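Local coordinates for CD180 antigen (Mus musculus, PDB 3T6Q), which may cooperate with MD-1 and TLR4 to mediate the innate immune response of B cells to bacterial lipopolysaccharide, leading to NF-kappa-B activation, at residues 18-23 with 39-44; 144-149 with 174-179; 361-366 with 386-391; 525-530 with 551-556. One frame throughout, in Å; residues are numbered along the deposited sequence.

In the fold
The four contacts follow one another along the chain, and each joins neighbouring coils of the leucine-rich-repeat solenoid of this Toll-like receptor family ectodomain. Contact 1 stacks the amino-terminal cap on LRR 1, contact 2 links LRR 5 to LRR 6, contact 3 LRR 12 to LRR 13, and contact 4 LRR 19 to the coil after it. Contacts 1 and 4 use or directly follow the parallel strands of the repeats, contact 2 lies in loops between them, and contact 3 includes the separate short strand 389-391. Centres of contacts 2 and 3 are about 56 Å apart, yet those of contacts 1 and 4 only about 36 Å, consistent with a strongly curved solenoid.

Contact 1. Residues 18-23 with 39-44; sequences NCENLG and EFSFNV
Cys-19 holds the tight part of this contact, its CB 3.7 Å from CD2 of the Phe-40 ring and its SG 5.2 Å from the ring centroid, an oblique sulfur-aromatic approach. Beside it the backbones are tied by Cys-19 N to Glu-39 O (2.9 Å) and, within the type II turn of 19-22, by Asn-21 N to Ser-41 O (3.1 Å). Asn-18 turns CG anti to its N (chi1 -173°), and OD1 takes the Glu-20 N-H in an Asx turn. The same amide gives ND2 to Glu-20 OE1 from above the carboxylate plane, and with both bonds in place it is held at its two ends. The polar, water-holding side, covered by another protein chain, carries the Glu-20 carboxylate: OE2 accepts from a water (2.7 Å) that accepts from Ser-41 N, and the same OE2 forms a salt bridge to a basic side chain of that other chain. Phe-42 makes a cation-pi contact with the same chain. The pair extends strands 16-18 and 37-39, where the amino-terminal cap meets LRR 1; the Cys-19 to Cys-8 disulfide leads toward outer strand 9-12, while Phe-40 and Phe-42 bond through their backbones to Asp-63 and Thr-65 of the next coil.

Contact 2. Residues 144-149 with 174-179; sequences IKLPKG and SSLQQA
Ser-175 reaches across to Leu-146 through one short side chain, and its hydroxyl takes the backbone N-H of that leucine at 2.9 Å between OG and N, almost straight at 168°. Starting at CB, the serine methylene rests against the loop of the other segment, 3.6 Å from Leu-146 N and 3.8 Å from CG of Lys-145. With OG set between its own N and carbonyl carbon (chi1 78°), the tip arrives at the backbone of 145-146, where it also lies 3.5 Å from Lys-145 CA. The hydroxyl has a second hydrogen bond, to the carbonyl O of Asp-172 one helical turn back, so it links the end of helix 170-174 to the loop of the preceding repeat. Beside this polar link the leucines pack: Leu-146 and Leu-176 cross at about a right angle, and Leu-146 CD1 meets Leu-176 CD2 at 3.6 Å. Ile-144 adds a more distant touch, its CD1 4.2 Å from CD1 of Leu-176. Both leucines also rest on Leu-158 of strand 157-159, which places their side chains in the hydrophobic interior of the solenoid, between LRR 5 and LRR 6. A water gives only weak bonds to Pro-147 O and Ser-175 O. The chemistry is therefore divided: branched aliphatic side chains face the interior, and a single hydroxyl, bonded twice, satisfies a backbone N-H that no regular strand pairing reaches in this irregular part of the repeat.

Contact 3. Residues 361-366 with 386-391; sequences DIETSD and NEPLSL
Asn-386 and Ile-362 run obliquely to each other, and the amide oxygen OD1 lies beside the isoleucine, 3.6 Å from its CB and 3.7 Å from CD1. The same oxygen accepts the Ile-362 N-H at 3.0 Å, nearly straight at 176°, although the donor stands 42° above the carbonyl plane. OD1 also accepts from Asp-360 N, while ND2 gives its hydrogens to Leu-357 O and Leu-383 O; this bonding fixes the rotation of the buried amide. Asn-386 occupies the consensus asparagine position of the leucine-rich repeat, whose amide bonds to backbone of the preceding coil, here LRR 13 to LRR 12. Farther along, Leu-389 angles its CD2 between two side chains, 3.9 Å from Ile-362 CG2 and 3.8 Å from Thr-364 CG2. The backbones run parallel beside them, with Thr-364 N bonded to Pro-388 O and Ser-390 N to Thr-364 O. Thr-364 carries OG1 anti to its N (chi1 -177°), turned to accept the Asp-366 N-H in an ST turn where the chain bends away. At the other end Asp-361 and Glu-387 point the same way side by side, their carboxylate planes nearly perpendicular, with OD1 and OE1 4.2 Å apart; a water lies between these like charges, 2.6 Å from Glu-387 OE1.

Contact 4. Residues 525-530 with 551-556; sequences GIYLNL and TINLRQ
Tyr-527 swings CG anti to its backbone N (chi1 170°), and Thr-551 holds CG2 anti in the same sense, which brings the methyl to the ring edge, near its plane, 3.6 Å from CD1. On this face Asn-529 and Asn-553 lie side by side, pointing the same way with amide planes 24° apart; Asn-529 OD1 sits 3.5 Å from Asn-553 CB. Neither amide oxygen turns to the other: Asn-529 OD1 accepts from Ala-531 N, and Asn-553 OD1 from Arg-555 N at 3.0 Å in an Asx turn. Asn-553 ND2 and the hydroxyl of Tyr-527 share a carboxylate oxygen of Glu-580, which probably gathers both groups toward that acid. The opposite face is apolar, with Leu-528 beside Ile-552, while beyond the strands Leu-530 CB meets Leu-554 CD2 at 3.9 Å. Between the faces the backbones pair in parallel register, 527 with 551 through 529 with 553, joining LRR 19 to the following coil in the strand array of the leucine-rich-repeat solenoid. Leu-528 N bonds to Thr-551 O at 2.8 Å, and Asn-553 N returns to Leu-528 O at 3.0 Å. Strand 527-529 continues on its other side to strand 504-506 through backbone bonds to Val-505; helix 543-547 lies in the connection to strand 551-553, and helix 566-574 covers Ile-552 and Leu-554 with Trp-571 and Phe-568.

Contact 1. Residues 18-23 with 39-44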
loop_
_atom_site.group_PDB
_atom_site.type_symbol
_atom_site.label_atom_id
_atom_site.label_comp_id
_atom_site.label_asym_id
_atom_site.label_seq_id
_atom_site.Cartn_x
_atom_site.Cartn_y
_atom_site.Cartn_z
ATOM N N ASN A 18 -8.548 22.730 -17.442
ATOM C CA ASN A 18 -7.434 21.876 -17.056
ATOM C C ASN A 18 -6.393 22.663 -16.263
ATOM O O ASN A 18 -5.672 23.489 -16.816
ATOM C CB ASN A 18 -6.789 21.264 -18.297
ATOM C CG ASN A 18 -5.738 20.236 -17.952
ATOM O OD1 ASN A 18 -4.912 20.440 -17.063
ATOM N ND2 ASN A 18 -5.791 19.109 -18.619
ATOM N N CYS A 19 -6.331 22.404 -14.962
ATOM C CA CYS A 19 -5.366 23.038 -14.071
ATOM C C CYS A 19 -4.287 22.056 -13.602
ATOM O O CYS A 19 -3.680 22.267 -12.543
ATOM C CB CYS A 19 -6.076 23.568 -12.837
ATOM S SG CYS A 19 -7.667 24.328 -13.202
ATOM N N GLU A 20 -4.054 20.995 -14.368
ATOM C CA GLU A 20 -3.100 19.949 -13.949
ATOM C C GLU A 20 -1.699 20.512 -13.805
ATOM O O GLU A 20 -1.283 21.340 -14.616
ATOM C CB GLU A 20 -3.036 18.812 -14.971
ATOM C CG GLU A 20 -4.300 18.005 -15.106
ATOM C CD GLU A 20 -4.149 16.882 -16.118
ATOM O OE1 GLU A 20 -3.665 17.156 -17.242
ATOM O OE2 GLU A 20 -4.503 15.725 -15.788
ATOM N N ASN A 21 -0.972 20.045 -12.794
ATOM C CA ASN A 21 0.466 20.343 -12.650
ATOM C C ASN A 21 0.851 21.771 -12.368
ATOM O O ASN A 21 1.981 22.155 -12.659
ATOM C CB ASN A 21 1.232 19.948 -13.915
ATOM C CG ASN A 21 1.404 18.481 -14.040
ATOM O OD1 ASN A 21 1.807 17.827 -13.082
ATOM N ND2 ASN A 21 1.100 17.939 -15.222
ATOM N N LEU A 22 -0.068 22.561 -11.825
ATOM C CA LEU A 22 0.213 23.977 -11.545
ATOM C C LEU A 22 0.632 24.286 -10.103
ATOM O O LEU A 22 0.775 25.447 -9.745
ATOM C CB LEU A 22 -0.977 24.834 -11.972
ATOM C CG LEU A 22 -1.166 24.870 -13.503
ATOM C CD1 LEU A 22 -2.499 25.502 -13.885
ATOM C CD2 LEU A 22 0.013 25.634 -14.123
ATOM N N GLY A 23 0.835 23.253 -9.287
ATOM C CA GLY A 23 1.200 23.415 -7.856
ATOM C C GLY A 23 0.172 24.149 -6.992
ATOM O O GLY A 23 0.551 24.799 -6.026
ATOM N N GLU A 39 -10.246 19.378 -14.246
ATOM C CA GLU A 39 -9.113 18.423 -14.231
ATOM C C GLU A 39 -8.091 19.083 -13.356
ATOM O O GLU A 39 -7.421 20.046 -13.761
ATOM C CB GLU A 39 -8.594 18.270 -15.671
ATOM C CG GLU A 39 -9.757 18.039 -16.635
ATOM C CD GLU A 39 -9.342 17.874 -18.082
ATOM O OE1 GLU A 39 -8.170 18.125 -18.413
ATOM O OE2 GLU A 39 -10.204 17.492 -18.897
ATOM N N PHE A 40 -7.986 18.602 -12.130
ATOM C CA PHE A 40 -7.153 19.271 -11.153
ATOM C C PHE A 40 -5.982 18.381 -10.681
ATOM O O PHE A 40 -5.431 18.614 -9.602
ATOM C CB PHE A 40 -8.056 19.690 -9.965
ATOM C CG PHE A 40 -7.589 20.947 -9.239
ATOM C CD1 PHE A 40 -6.978 20.868 -7.993
ATOM C CD2 PHE A 40 -7.783 22.194 -9.803
ATOM C CE1 PHE A 40 -6.544 22.024 -7.329
ATOM C CE2 PHE A 40 -7.363 23.357 -9.156
ATOM C CZ PHE A 40 -6.740 23.269 -7.911
ATOM N N SER A 41 -5.622 17.367 -11.470
ATOM C CA SER A 41 -4.596 16.412 -11.035
ATOM C C SER A 41 -3.243 17.068 -10.824
ATOM O O SER A 41 -2.915 18.067 -11.463
ATOM C CB SER A 41 -4.442 15.250 -12.001
ATOM O OG SER A 41 -4.121 15.700 -13.301
ATOM N N PHE A 42 -2.468 16.470 -9.929
ATOM C CA PHE A 42 -1.074 16.852 -9.687
ATOM C C PHE A 42 -0.942 18.258 -9.102
ATOM O O PHE A 42 0.008 18.977 -9.414
ATOM C CB PHE A 42 -0.201 16.689 -10.937
ATOM C CG PHE A 42 -0.110 15.251 -11.443
ATOM C CD1 PHE A 42 -0.868 14.836 -12.522
ATOM C CD2 PHE A 42 0.752 14.331 -10.838
ATOM C CE1 PHE A 42 -0.787 13.530 -13.006
ATOM C CE2 PHE A 42 0.856 13.026 -11.328
ATOM C CZ PHE A 42 0.070 12.619 -12.390
ATOM N N ASN A 43 -1.891 18.639 -8.254
ATOM C CA ASN A 43 -1.736 19.867 -7.489
ATOM C C ASN A 43 -1.439 19.501 -6.049
ATOM O O ASN A 43 -0.926 18.382 -5.788
ATOM C CB ASN A 43 -2.953 20.789 -7.682
ATOM C CG ASN A 43 -2.988 21.390 -9.070
ATOM O OD1 ASN A 43 -3.904 21.116 -9.878
ATOM N ND2 ASN A 43 -1.965 22.165 -9.398
ATOM N N VAL A 44 -1.696 20.415 -5.116
ATOM C CA VAL A 44 -1.235 20.220 -3.730
ATOM C C VAL A 44 -2.297 20.644 -2.724
ATOM O O VAL A 44 -2.363 21.833 -2.358
ATOM C CB VAL A 44 0.073 20.989 -3.425
ATOM C CG1 VAL A 44 0.589 20.591 -2.046
ATOM C CG2 VAL A 44 1.139 20.724 -4.493
HETATM O O HOH W 1 -6.641 16.306 -14.293
#

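Contact 2. Residues 144-149 with 174-179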
loop_
_atom_site.group_PDB
_atom_site.type_symbol
_atom_site.label_atom_id
_atom_site.label_comp_id
_atom_site.label_asym_id
_atom_site.label_seq_id
_atom_site.Cartn_x
_atom_site.Cartn_y
_atom_site.Cartn_z
ATOM N N ILE A 144 -13.717 -8.828 -1.134
ATOM C CA ILE A 144 -14.654 -8.090 -2.007
ATOM C C ILE A 144 -15.979 -7.669 -1.295
ATOM O O ILE A 144 -16.770 -6.892 -1.851
ATOM C CB ILE A 144 -14.947 -8.890 -3.313
ATOM C CG1 ILE A 144 -15.807 -10.107 -3.041
ATOM C CG2 ILE A 144 -13.649 -9.449 -3.913
ATOM C CD1 ILE A 144 -16.445 -10.666 -4.294
ATOM N N LYS A 145 -16.200 -8.160 -0.079
ATOM C CA LYS A 145 -17.493 -7.973 0.612
ATOM C C LYS A 145 -17.861 -6.504 0.694
ATOM O O LYS A 145 -17.064 -5.673 1.126
ATOM C CB LYS A 145 -17.490 -8.625 1.992
ATOM C CG LYS A 145 -18.861 -8.508 2.682
ATOM C CD LYS A 145 -19.230 -9.714 3.537
ATOM C CE LYS A 145 -18.112 -10.161 4.457
ATOM N NZ LYS A 145 -18.027 -9.290 5.656
ATOM N N LEU A 146 -19.047 -6.171 0.217
ATOM C CA LEU A 146 -19.538 -4.806 0.287
ATOM C C LEU A 146 -20.108 -4.572 1.698
ATOM O O LEU A 146 -20.647 -5.514 2.301
ATOM C CB LEU A 146 -20.561 -4.546 -0.814
ATOM C CG LEU A 146 -19.954 -4.660 -2.223
ATOM C CD1 LEU A 146 -21.042 -4.515 -3.265
ATOM C CD2 LEU A 146 -18.869 -3.602 -2.466
ATOM N N PRO A 147 -19.941 -3.342 2.242
ATOM C CA PRO A 147 -20.374 -3.072 3.615
ATOM C C PRO A 147 -21.908 -3.018 3.738
ATOM O O PRO A 147 -22.594 -2.730 2.758
ATOM C CB PRO A 147 -19.765 -1.687 3.893
ATOM C CG PRO A 147 -19.819 -1.006 2.560
ATOM C CD PRO A 147 -19.452 -2.108 1.584
ATOM N N LYS A 148 -22.428 -3.303 4.935
ATOM C CA LYS A 148 -23.870 -3.272 5.198
ATOM C C LYS A 148 -24.455 -1.908 4.820
ATOM O O LYS A 148 -23.912 -0.860 5.203
ATOM C CB LYS A 148 -24.183 -3.585 6.677
ATOM C CG LYS A 148 -23.332 -4.680 7.328
ATOM C CD LYS A 148 -22.192 -4.115 8.181
ATOM C CE LYS A 148 -20.849 -4.118 7.450
ATOM N NZ LYS A 148 -20.196 -5.459 7.477
ATOM N N GLY A 149 -25.540 -1.928 4.049
ATOM C CA GLY A 149 -26.226 -0.702 3.666
ATOM C C GLY A 149 -25.484 0.152 2.652
ATOM O O GLY A 149 -25.539 1.391 2.695
ATOM N N SER A 174 -22.651 -13.054 -1.468
ATOM C CA SER A 174 -24.039 -12.607 -1.205
ATOM C C SER A 174 -24.148 -11.090 -1.018
ATOM O O SER A 174 -25.183 -10.516 -1.280
ATOM C CB SER A 174 -24.687 -13.383 -0.053
ATOM O OG SER A 174 -23.980 -13.151 1.135
ATOM N N SER A 175 -23.051 -10.427 -0.624
ATOM C CA SER A 175 -23.067 -8.961 -0.511
ATOM C C SER A 175 -23.297 -8.243 -1.864
ATOM O O SER A 175 -23.645 -7.060 -1.884
ATOM C CB SER A 175 -21.797 -8.446 0.205
ATOM O OG SER A 175 -20.669 -8.425 -0.668
ATOM N N LEU A 176 -23.129 -8.968 -2.976
ATOM C CA LEU A 176 -23.369 -8.461 -4.348
ATOM C C LEU A 176 -24.717 -8.851 -4.954
ATOM O O LEU A 176 -24.985 -8.480 -6.093
ATOM C CB LEU A 176 -22.325 -9.013 -5.331
ATOM C CG LEU A 176 -20.831 -8.969 -5.094
ATOM C CD1 LEU A 176 -20.121 -9.738 -6.195
ATOM C CD2 LEU A 176 -20.365 -7.525 -5.064
ATOM N N GLN A 177 -25.537 -9.638 -4.246
ATOM C CA GLN A 177 -26.768 -10.213 -4.867
ATOM C C GLN A 177 -27.746 -9.183 -5.496
ATOM O O GLN A 177 -28.359 -9.456 -6.538
ATOM C CB GLN A 177 -27.492 -11.202 -3.921
ATOM C CG GLN A 177 -27.968 -10.568 -2.618
ATOM C CD GLN A 177 -28.525 -11.558 -1.610
ATOM O OE1 GLN A 177 -27.795 -12.389 -1.053
ATOM N NE2 GLN A 177 -29.823 -11.452 -1.343
ATOM N N GLN A 178 -27.882 -8.004 -4.889
ATOM C CA GLN A 178 -28.782 -6.974 -5.438
ATOM C C GLN A 178 -28.316 -6.312 -6.739
ATOM O O GLN A 178 -29.126 -5.744 -7.493
ATOM C CB GLN A 178 -29.108 -5.920 -4.373
ATOM C CG GLN A 178 -30.451 -6.122 -3.678
ATOM C CD GLN A 178 -30.781 -7.592 -3.443
ATOM O OE1 GLN A 178 -30.067 -8.297 -2.725
ATOM N NE2 GLN A 178 -31.866 -8.063 -4.057
ATOM N N ALA A 179 -27.013 -6.373 -7.021
ATOM C CA ALA A 179 -26.519 -5.828 -8.270
ATOM C C ALA A 179 -26.971 -6.781 -9.368
ATOM O O ALA A 179 -27.139 -7.976 -9.103
ATOM C CB ALA A 179 -24.979 -5.707 -8.231
HETATM O O HOH W 2 -24.083 -5.308 1.088
#

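Contact 3. Residues 361-366 with 386-391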
loop_
_atom_site.group_PDB
_atom_site.type_symbol
_atom_site.label_atom_id
_atom_site.label_comp_id
_atom_site.label_asym_id
_atom_site.label_seq_id
_atom_site.Cartn_x
_atom_site.Cartn_y
_atom_site.Cartn_z
ATOM N N ASP A 361 3.608 -11.605 -42.316
ATOM C CA ASP A 361 4.647 -11.696 -43.345
ATOM C C ASP A 361 4.267 -12.605 -44.497
ATOM O O ASP A 361 5.105 -13.373 -44.990
ATOM C CB ASP A 361 5.944 -12.209 -42.735
ATOM C CG ASP A 361 6.753 -11.106 -42.036
ATOM O OD1 ASP A 361 6.568 -9.876 -42.302
ATOM O OD2 ASP A 361 7.597 -11.491 -41.199
ATOM N N ILE A 362 2.988 -12.593 -44.882
ATOM C CA ILE A 362 2.511 -13.500 -45.907
ATOM C C ILE A 362 3.060 -12.946 -47.223
ATOM O O ILE A 362 3.004 -11.696 -47.461
ATOM C CB ILE A 362 0.956 -13.548 -45.942
ATOM C CG1 ILE A 362 0.417 -14.270 -44.675
ATOM C CG2 ILE A 362 0.424 -14.155 -47.243
ATOM C CD1 ILE A 362 -1.018 -13.831 -44.341
ATOM N N GLU A 363 3.554 -13.866 -48.055
ATOM C CA GLU A 363 4.066 -13.531 -49.413
ATOM C C GLU A 363 3.526 -14.572 -50.411
ATOM O O GLU A 363 3.521 -15.773 -50.120
ATOM C CB GLU A 363 5.619 -13.518 -49.423
ATOM C CG GLU A 363 6.259 -12.899 -50.689
ATOM C CD GLU A 363 6.418 -13.887 -51.857
ATOM O OE1 GLU A 363 6.590 -13.439 -53.046
ATOM O OE2 GLU A 363 6.363 -15.128 -51.607
ATOM N N THR A 364 3.110 -14.149 -51.595
ATOM C CA THR A 364 2.687 -15.129 -52.584
ATOM C C THR A 364 2.753 -14.588 -54.022
ATOM O O THR A 364 2.542 -13.403 -54.262
ATOM C CB THR A 364 1.271 -15.713 -52.261
ATOM O OG1 THR A 364 0.922 -16.737 -53.218
ATOM C CG2 THR A 364 0.219 -14.629 -52.306
ATOM N N SER A 365 3.027 -15.487 -54.964
ATOM C CA SER A 365 2.962 -15.168 -56.417
ATOM C C SER A 365 1.531 -15.131 -57.003
ATOM O O SER A 365 1.336 -14.707 -58.155
ATOM C CB SER A 365 3.753 -16.208 -57.211
ATOM O OG SER A 365 3.059 -17.455 -57.273
ATOM N N ASP A 366 0.532 -15.568 -56.237
ATOM C CA ASP A 366 -0.843 -15.650 -56.788
ATOM C C ASP A 366 -1.877 -15.693 -55.656
ATOM O O ASP A 366 -2.148 -16.752 -55.093
ATOM C CB ASP A 366 -0.922 -16.887 -57.712
ATOM C CG ASP A 366 -2.239 -17.012 -58.495
ATOM O OD1 ASP A 366 -3.240 -16.333 -58.188
ATOM O OD2 ASP A 366 -2.263 -17.857 -59.431
ATOM N N ASN A 386 1.526 -7.171 -44.629
ATOM C CA ASN A 386 2.120 -8.414 -45.073
ATOM C C ASN A 386 3.230 -8.130 -46.088
ATOM O O ASN A 386 3.527 -6.953 -46.370
ATOM C CB ASN A 386 1.058 -9.363 -45.606
ATOM C CG ASN A 386 0.344 -10.106 -44.473
ATOM O OD1 ASN A 386 0.995 -10.777 -43.677
ATOM N ND2 ASN A 386 -0.972 -9.953 -44.370
ATOM N N GLU A 387 3.868 -9.193 -46.567
ATOM C CA GLU A 387 4.886 -9.088 -47.606
ATOM C C GLU A 387 4.168 -9.065 -48.961
ATOM O O GLU A 387 2.927 -9.114 -49.015
ATOM C CB GLU A 387 5.915 -10.236 -47.484
ATOM C CG GLU A 387 6.829 -10.025 -46.296
ATOM C CD GLU A 387 7.790 -8.878 -46.521
ATOM O OE1 GLU A 387 7.748 -7.914 -45.771
ATOM O OE2 GLU A 387 8.584 -8.931 -47.467
ATOM N N PRO A 388 4.921 -8.948 -50.052
ATOM C CA PRO A 388 4.259 -8.730 -51.346
ATOM C C PRO A 388 3.292 -9.821 -51.806
ATOM O O PRO A 388 3.586 -11.010 -51.798
ATOM C CB PRO A 388 5.450 -8.532 -52.313
ATOM C CG PRO A 388 6.520 -7.980 -51.435
ATOM C CD PRO A 388 6.394 -8.814 -50.187
ATOM N N LEU A 389 2.085 -9.383 -52.172
ATOM C CA LEU A 389 1.101 -10.250 -52.759
ATOM C C LEU A 389 0.962 -9.876 -54.241
ATOM O O LEU A 389 0.790 -8.680 -54.587
ATOM C CB LEU A 389 -0.270 -10.044 -52.058
ATOM C CG LEU A 389 -0.250 -10.160 -50.522
ATOM C CD1 LEU A 389 -1.666 -9.938 -49.966
ATOM C CD2 LEU A 389 0.270 -11.555 -50.082
ATOM N N SER A 390 1.017 -10.881 -55.100
ATOM C CA SER A 390 0.780 -10.675 -56.539
ATOM C C SER A 390 -0.672 -11.015 -56.784
ATOM O O SER A 390 -1.123 -12.103 -56.404
ATOM C CB SER A 390 1.681 -11.611 -57.335
ATOM O OG SER A 390 3.043 -11.330 -57.051
ATOM N N LEU A 391 -1.400 -10.092 -57.395
ATOM C CA LEU A 391 -2.829 -10.301 -57.672
ATOM C C LEU A 391 -3.068 -10.295 -59.187
ATOM O O LEU A 391 -2.702 -9.332 -59.875
ATOM C CB LEU A 391 -3.703 -9.226 -57.002
ATOM C CG LEU A 391 -3.419 -8.820 -55.558
ATOM C CD1 LEU A 391 -4.357 -7.693 -55.151
ATOM C CD2 LEU A 391 -3.596 -10.005 -54.624
HETATM O O HOH W 3 6.155 -7.348 -43.760
HETATM O O HOH W 4 4.662 -11.316 -54.679
#

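Contact 4. Residues 525-530 with 551-556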
loop_
_atom_site.group_PDB
_atom_site.type_symbol
_atom_site.label_atom_id
_atom_site.label_comp_id
_atom_site.label_asym_id
_atom_site.label_seq_id
_atom_site.Cartn_x
_atom_site.Cartn_y
_atom_site.Cartn_z
ATOM N N GLY A 525 -20.554 20.836 -51.167
ATOM C CA GLY A 525 -20.762 20.437 -49.749
ATOM C C GLY A 525 -19.752 19.439 -49.232
ATOM O O GLY A 525 -19.986 18.792 -48.197
ATOM N N ILE A 526 -18.611 19.324 -49.920
ATOM C CA ILE A 526 -17.591 18.334 -49.516
ATOM C C ILE A 526 -16.732 18.781 -48.318
ATOM O O ILE A 526 -16.691 19.961 -47.929
ATOM C CB ILE A 526 -16.699 17.872 -50.701
ATOM C CG1 ILE A 526 -15.529 18.858 -50.985
ATOM C CG2 ILE A 526 -17.552 17.619 -51.946
ATOM C CD1 ILE A 526 -14.526 18.361 -52.027
ATOM N N TYR A 527 -16.042 17.809 -47.727
ATOM C CA TYR A 527 -14.910 18.112 -46.848
ATOM C C TYR A 527 -13.644 17.974 -47.710
ATOM O O TYR A 527 -13.458 16.956 -48.387
ATOM C CB TYR A 527 -14.865 17.158 -45.666
ATOM C CG TYR A 527 -13.581 17.286 -44.858
ATOM C CD1 TYR A 527 -13.456 18.250 -43.870
ATOM C CD2 TYR A 527 -12.495 16.422 -45.098
ATOM C CE1 TYR A 527 -12.289 18.352 -43.110
ATOM C CE2 TYR A 527 -11.322 16.527 -44.370
ATOM C CZ TYR A 527 -11.229 17.480 -43.377
ATOM O OH TYR A 527 -10.061 17.587 -42.676
ATOM N N LEU A 528 -12.810 19.018 -47.707
ATOM C CA LEU A 528 -11.660 19.098 -48.621
ATOM C C LEU A 528 -10.443 19.434 -47.780
ATOM O O LEU A 528 -10.335 20.543 -47.267
ATOM C CB LEU A 528 -11.848 20.169 -49.661
ATOM C CG LEU A 528 -10.616 20.458 -50.558
ATOM C CD1 LEU A 528 -10.151 19.226 -51.318
ATOM C CD2 LEU A 528 -10.951 21.575 -51.541
ATOM N N ASN A 529 -9.563 18.461 -47.598
ATOM C CA ASN A 529 -8.357 18.700 -46.812
ATOM C C ASN A 529 -7.197 18.990 -47.747
ATOM O O ASN A 529 -6.763 18.105 -48.478
ATOM C CB ASN A 529 -8.041 17.464 -45.936
ATOM C CG ASN A 529 -6.953 17.735 -44.919
ATOM O OD1 ASN A 529 -6.360 18.803 -44.897
ATOM N ND2 ASN A 529 -6.675 16.740 -44.072
ATOM N N LEU A 530 -6.736 20.249 -47.745
ATOM C CA LEU A 530 -5.573 20.668 -48.521
ATOM C C LEU A 530 -4.367 20.975 -47.611
ATOM O O LEU A 530 -3.456 21.692 -48.028
ATOM C CB LEU A 530 -5.902 21.888 -49.411
ATOM C CG LEU A 530 -6.768 21.456 -50.624
ATOM C CD1 LEU A 530 -7.413 22.630 -51.349
ATOM C CD2 LEU A 530 -5.954 20.638 -51.596
ATOM N N THR A 551 -16.392 22.348 -45.830
ATOM C CA THR A 551 -15.256 22.547 -44.941
ATOM C C THR A 551 -13.980 22.368 -45.766
ATOM O O THR A 551 -13.852 21.373 -46.502
ATOM C CB THR A 551 -15.274 21.503 -43.791
ATOM O OG1 THR A 551 -16.432 21.714 -42.999
ATOM C CG2 THR A 551 -14.069 21.658 -42.859
ATOM N N ILE A 552 -13.054 23.328 -45.637
ATOM C CA ILE A 552 -11.767 23.282 -46.318
ATOM C C ILE A 552 -10.690 23.500 -45.263
ATOM O O ILE A 552 -10.828 24.399 -44.404
ATOM C CB ILE A 552 -11.682 24.410 -47.360
ATOM C CG1 ILE A 552 -12.811 24.287 -48.370
ATOM C CG2 ILE A 552 -10.342 24.415 -48.095
ATOM C CD1 ILE A 552 -13.527 25.589 -48.520
ATOM N N ASN A 553 -9.636 22.692 -45.329
ATOM C CA ASN A 553 -8.464 22.834 -44.460
ATOM C C ASN A 553 -7.256 23.254 -45.304
ATOM O O ASN A 553 -6.780 22.487 -46.147
ATOM C CB ASN A 553 -8.165 21.527 -43.699
ATOM C CG ASN A 553 -7.188 21.719 -42.537
ATOM O OD1 ASN A 553 -6.267 22.540 -42.610
ATOM N ND2 ASN A 553 -7.354 20.919 -41.473
ATOM N N LEU A 554 -6.785 24.482 -45.070
ATOM C CA LEU A 554 -5.632 25.043 -45.759
ATOM C C LEU A 554 -4.464 25.303 -44.814
ATOM O O LEU A 554 -3.536 26.051 -45.151
ATOM C CB LEU A 554 -6.062 26.355 -46.436
ATOM C CG LEU A 554 -6.864 26.181 -47.712
ATOM C CD1 LEU A 554 -7.657 27.470 -47.997
ATOM C CD2 LEU A 554 -5.904 25.795 -48.854
ATOM N N ARG A 555 -4.486 24.698 -43.624
ATOM C CA ARG A 555 -3.365 24.871 -42.699
ATOM C C ARG A 555 -2.012 24.425 -43.334
ATOM O O ARG A 555 -1.978 23.577 -44.254
ATOM C CB ARG A 555 -3.655 24.096 -41.394
ATOM C CG ARG A 555 -3.365 22.614 -41.496
ATOM C CD ARG A 555 -3.738 21.939 -40.183
ATOM N NE ARG A 555 -2.717 22.200 -39.192
ATOM C CZ ARG A 555 -2.867 21.992 -37.885
ATOM N NH1 ARG A 555 -3.994 21.493 -37.414
ATOM N NH2 ARG A 555 -1.875 22.263 -37.056
ATOM N N GLN A 556 -0.913 25.045 -42.869
ATOM C CA GLN A 556 0.436 24.670 -43.269
ATOM C C GLN A 556 0.625 24.754 -44.792
ATOM O O GLN A 556 1.250 23.890 -45.407
ATOM C CB GLN A 556 0.793 23.292 -42.694
ATOM C CG GLN A 556 1.053 23.359 -41.181
ATOM C CD GLN A 556 1.296 22.004 -40.539
ATOM O OE1 GLN A 556 0.373 21.376 -40.022
ATOM N NE2 GLN A 556 2.540 21.552 -40.562
#